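Local coordinates for protein beta-xylosidase (Uncultured organism, PDB 4MLG) that probably hydrolyses xylosides, releasing xylose from the non-reducing ends of short xylan-derived chains, as a calcium-containing beta-propeller glycosidase of family 43, at residues A[105-110]-A[156-161]; A[244-249]-A[263-268]. All coordinates share one frame; numbering follows the deposited sequence.

Contact 1 of 2, residues A[105-110]-A[156-161]; sequences NDIFRI and GGQLQR
The side-chain amide of Gln158 meets the Phe108 ring at its edge, close to the ring plane, with CD of Gln158 3.9 Å from CD2 of Phe108. The two planes are turned 64° apart, which rules out a parallel stack. The Arg161 guanidinium carries CG of Gln158 over one face, 3.6 Å above its plane and off-centre, while water 1 sits at its edge and accepts from NH1 of Arg161 at 3.0 Å.

The amide reads the backbone at both ends. Its OE1 accepts from N of Phe108 at 2.8 Å in a nearly straight bond (170° at the hydrogen), and its NE2 donates to O of Asp106 at 3.1 Å. One primary amide thus pairs with an N-H and a C=O two residues apart, where the chain enters strand 108-115. The link runs between blades of the propeller: 108-115 belongs to the four-stranded antiparallel sheet that starts at 81-91, whereas 156-161 is a loop following strand 147-151 of another sheet.

With CG anti to its carbonyl carbon (chi1 -55°) and the chain extended beyond CG, Gln158 reaches across to segment 105-110. Bonds at both amide ends restrict its rotation, and water 2 gives OE1 a second donor at 2.9 Å while also donating to O of Phe108. Charged groups have further partners: Asp106 forms a salt bridge with Arg81, and Arg161 one with Glu169 of the second subunit.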
# COMPACT_ATOMS: atom_id res chain seq x y z
N ASN A 105 3.89 -6.16 0.84
CA ASN A 105 4.91 -5.12 0.92
C ASN A 105 5.17 -4.72 2.37
O ASN A 105 5.75 -3.66 2.64
CB ASN A 105 4.49 -3.90 0.10
CG ASN A 105 4.32 -4.21 -1.37
OD1 ASN A 105 3.22 -4.09 -1.92
ND2 ASN A 105 5.41 -4.60 -2.02
N ASP A 106 4.72 -5.56 3.30
CA ASP A 106 4.82 -5.30 4.74
C ASP A 106 4.19 -3.98 5.16
O ASP A 106 4.63 -3.35 6.12
CB ASP A 106 6.28 -5.39 5.22
CG ASP A 106 6.65 -6.77 5.73
OD1 ASP A 106 5.74 -7.57 6.00
OD2 ASP A 106 7.86 -7.05 5.86
N ILE A 107 3.15 -3.57 4.44
CA ILE A 107 2.40 -2.37 4.81
C ILE A 107 1.04 -2.79 5.38
O ILE A 107 0.30 -3.54 4.74
CB ILE A 107 2.18 -1.44 3.61
CG1 ILE A 107 3.52 -1.07 2.97
CG2 ILE A 107 1.42 -0.19 4.02
CD1 ILE A 107 3.40 -0.15 1.77
N PHE A 108 0.73 -2.31 6.58
CA PHE A 108 -0.52 -2.70 7.24
C PHE A 108 -1.74 -2.19 6.48
O PHE A 108 -1.90 -1.00 6.24
CB PHE A 108 -0.56 -2.23 8.70
CG PHE A 108 -0.32 -3.34 9.69
CD1 PHE A 108 -1.22 -4.39 9.81
CD2 PHE A 108 0.81 -3.33 10.49
CE1 PHE A 108 -0.99 -5.41 10.71
CE2 PHE A 108 1.04 -4.35 11.40
CZ PHE A 108 0.13 -5.39 11.51
N ARG A 109 -2.60 -3.13 6.09
CA ARG A 109 -3.85 -2.82 5.42
C ARG A 109 -4.98 -3.45 6.21
O ARG A 109 -4.74 -4.21 7.15
CB ARG A 109 -3.85 -3.35 3.99
CG ARG A 109 -2.73 -2.83 3.11
CD ARG A 109 -2.84 -1.33 2.89
NE ARG A 109 -1.96 -0.86 1.81
CZ ARG A 109 -1.88 0.40 1.41
NH1 ARG A 109 -2.62 1.33 1.98
NH2 ARG A 109 -1.05 0.73 0.42
N ILE A 110 -6.22 -3.15 5.83
CA ILE A 110 -7.38 -3.72 6.49
C ILE A 110 -8.27 -4.44 5.49
O ILE A 110 -8.71 -3.85 4.50
CB ILE A 110 -8.19 -2.65 7.23
CG1 ILE A 110 -7.35 -2.02 8.34
CG2 ILE A 110 -9.47 -3.24 7.81
CD1 ILE A 110 -8.05 -0.92 9.11
N GLY A 156 4.51 0.09 15.84
CA GLY A 156 4.35 -1.08 15.01
C GLY A 156 3.11 -1.00 14.13
O GLY A 156 3.00 -1.71 13.13
N GLY A 157 2.19 -0.12 14.50
CA GLY A 157 0.96 0.06 13.76
C GLY A 157 1.09 0.98 12.56
O GLY A 157 0.14 1.16 11.80
N GLN A 158 2.28 1.56 12.40
CA GLN A 158 2.63 2.36 11.22
C GLN A 158 1.78 3.62 11.04
O GLN A 158 1.77 4.20 9.96
CB GLN A 158 2.56 1.50 9.95
CG GLN A 158 3.42 0.25 10.00
CD GLN A 158 3.16 -0.68 8.83
OE1 GLN A 158 2.24 -0.46 8.04
NE2 GLN A 158 3.97 -1.73 8.71
N LEU A 159 1.09 4.03 12.10
CA LEU A 159 0.23 5.22 12.03
C LEU A 159 1.04 6.49 11.80
O LEU A 159 0.56 7.45 11.21
CB LEU A 159 -0.62 5.35 13.30
CG LEU A 159 -1.65 6.47 13.37
CD1 LEU A 159 -2.73 6.29 12.31
CD2 LEU A 159 -2.26 6.55 14.76
N GLN A 160 2.29 6.48 12.27
CA GLN A 160 3.15 7.65 12.14
C GLN A 160 3.71 7.81 10.73
O GLN A 160 4.27 8.85 10.39
CB GLN A 160 4.29 7.61 13.16
CG GLN A 160 5.24 6.43 13.02
CD GLN A 160 4.68 5.15 13.60
OE1 GLN A 160 3.62 5.15 14.23
NE2 GLN A 160 5.38 4.04 13.39
N ARG A 161 3.56 6.77 9.91
CA ARG A 161 4.02 6.83 8.52
C ARG A 161 3.09 7.69 7.66
O ARG A 161 3.43 8.04 6.53
CB ARG A 161 4.11 5.43 7.92
CG ARG A 161 5.15 4.53 8.57
CD ARG A 161 5.17 3.16 7.89
NE ARG A 161 6.22 2.30 8.40
CZ ARG A 161 6.44 1.06 7.97
NH1 ARG A 161 5.68 0.55 7.01
NH2 ARG A 161 7.43 0.33 8.49
O HOH W 1 6.86 -2.16 6.34
O HOH W 2 -0.03 0.93 6.83

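Contact 2 of 2, residues A[244-249]-A[263-268]; sequences HLICYA and VILTPV
Tyr248 and Ile264 form the close-packed end of this contact, within the hairpin 246-251/258-265, their side chains crossing at about a right angle, with CG1 of Ile264 3.5 Å from CD2 of Tyr248. The ring comes there because CG of Tyr248 stands between the backbone N and the carbonyl carbon (chi1 78°), and its OH is hydrogen-bonded to N of Ile316. Replacing it with an alanine would probably leave a gap beside Ile264 and N of Ile316 without its hydroxyl partner. Next along, Ile246 and Leu265 lie side by side, CB to CB 3.7 Å.

At 244-245 and 266-267, which are partly exposed, no direct backbone hydrogen bond joins the segments. CD2 of Leu245 rests 3.6 Å from CD of Pro267, and water 3 lies 2.6 Å from O of His244, near O of Thr266.

The tight part is built on a classic beta bulge: O of Ile246 accepts from N of Ile264 at 2.7 Å and N of Leu265 at 3.2 Å, and N of Ile246 donates to O of Leu265. Two N-H groups sharing one carbonyl imply that the extra residue is absorbed without losing its backbone partner.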
# COMPACT_ATOMS: atom_id res chain seq x y z
N HIS A 244 0.75 1.66 29.67
CA HIS A 244 -0.04 0.47 30.00
C HIS A 244 -1.42 0.79 30.58
O HIS A 244 -1.89 0.10 31.48
CB HIS A 244 0.74 -0.43 30.97
CG HIS A 244 2.18 -0.62 30.60
ND1 HIS A 244 3.14 0.34 30.83
CD2 HIS A 244 2.81 -1.66 30.02
CE1 HIS A 244 4.31 -0.11 30.40
NE2 HIS A 244 4.14 -1.32 29.90
N LEU A 245 -2.07 1.82 30.06
CA LEU A 245 -3.38 2.23 30.56
C LEU A 245 -4.47 2.04 29.52
O LEU A 245 -4.23 2.14 28.31
CB LEU A 245 -3.36 3.70 30.99
CG LEU A 245 -2.30 4.15 31.98
CD1 LEU A 245 -2.29 5.66 32.08
CD2 LEU A 245 -2.54 3.52 33.34
N ILE A 246 -5.69 1.77 29.99
CA ILE A 246 -6.87 1.85 29.14
C ILE A 246 -7.69 3.05 29.58
O ILE A 246 -8.41 3.00 30.57
CB ILE A 246 -7.72 0.57 29.22
CG1 ILE A 246 -6.95 -0.63 28.67
CG2 ILE A 246 -9.02 0.74 28.44
CD1 ILE A 246 -6.71 -0.57 27.18
N CYS A 247 -7.56 4.15 28.84
CA CYS A 247 -8.26 5.38 29.18
C CYS A 247 -9.56 5.49 28.40
O CYS A 247 -9.89 4.60 27.60
CB CYS A 247 -7.37 6.60 28.89
SG CYS A 247 -5.86 6.67 29.87
N TYR A 248 -10.31 6.56 28.63
CA TYR A 248 -11.55 6.78 27.89
C TYR A 248 -11.91 8.26 27.81
O TYR A 248 -11.55 9.05 28.68
CB TYR A 248 -12.70 5.99 28.51
CG TYR A 248 -13.30 6.61 29.75
CD1 TYR A 248 -14.51 7.29 29.71
CD2 TYR A 248 -12.65 6.51 30.98
CE1 TYR A 248 -15.06 7.85 30.84
CE2 TYR A 248 -13.19 7.07 32.12
CZ TYR A 248 -14.39 7.74 32.05
OH TYR A 248 -14.93 8.30 33.18
N ALA A 249 -12.62 8.62 26.74
CA ALA A 249 -13.06 10.00 26.53
C ALA A 249 -14.55 10.02 26.21
O ALA A 249 -15.15 8.97 25.99
CB ALA A 249 -12.25 10.64 25.42
N VAL A 263 -9.22 6.91 33.68
CA VAL A 263 -8.61 5.61 33.42
C VAL A 263 -9.60 4.49 33.72
O VAL A 263 -10.19 4.44 34.80
CB VAL A 263 -7.34 5.42 34.28
CG1 VAL A 263 -6.76 4.02 34.08
CG2 VAL A 263 -6.31 6.49 33.97
N ILE A 264 -9.77 3.58 32.77
CA ILE A 264 -10.63 2.42 32.97
C ILE A 264 -9.84 1.28 33.60
O ILE A 264 -10.30 0.63 34.53
CB ILE A 264 -11.26 1.93 31.65
CG1 ILE A 264 -12.06 3.05 30.98
CG2 ILE A 264 -12.15 0.72 31.90
CD1 ILE A 264 -12.79 2.60 29.73
N LEU A 265 -8.64 1.05 33.08
CA LEU A 265 -7.81 -0.07 33.52
C LEU A 265 -6.37 0.34 33.82
O LEU A 265 -5.68 0.89 32.97
CB LEU A 265 -7.83 -1.18 32.48
CG LEU A 265 -7.19 -2.51 32.89
CD1 LEU A 265 -7.98 -3.14 34.03
CD2 LEU A 265 -7.10 -3.46 31.70
N THR A 266 -5.93 0.07 35.05
CA THR A 266 -4.54 0.28 35.46
C THR A 266 -3.67 -0.79 34.80
O THR A 266 -4.20 -1.79 34.31
CB THR A 266 -4.42 0.21 36.99
OG1 THR A 266 -4.87 -1.06 37.46
CG2 THR A 266 -5.25 1.31 37.64
N PRO A 267 -2.33 -0.59 34.78
CA PRO A 267 -1.43 -1.56 34.15
C PRO A 267 -1.66 -3.02 34.55
O PRO A 267 -1.95 -3.30 35.71
CB PRO A 267 -0.05 -1.10 34.63
CG PRO A 267 -0.19 0.37 34.73
CD PRO A 267 -1.60 0.62 35.21
N VAL A 268 -1.52 -3.92 33.59
CA VAL A 268 -1.71 -5.35 33.83
C VAL A 268 -0.41 -6.11 33.61
O VAL A 268 0.57 -5.54 33.13
CB VAL A 268 -2.79 -5.94 32.90
CG1 VAL A 268 -4.12 -5.24 33.11
CG2 VAL A 268 -2.34 -5.83 31.45
O HOH W 3 -3.96 -1.45 31.41

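Contact 1 joins the sheet of strand 108-115 to the loop after strand 147-151, and contact 2 lies within the hairpin 246-251/258-265; they do not touch, their centres being 24 Å apart and their nearest atoms about 14 Å. The bound calcium ion, whose site includes Asp85 and His274, gives a common reference. The side chain of Ile246 is about 9 Å from the calcium ion. The side chain of Phe108 is about 13 Å from the calcium ion, so neither coordinates it. Each reaches sequence neighbours of a site residue instead: Phe108 meets the ring of Trp84, and Ile246 packs on Thr273 and His275. In family 43 such a central ion probably lies near the substrate pocket. Contact 1 additionally borders the second subunit.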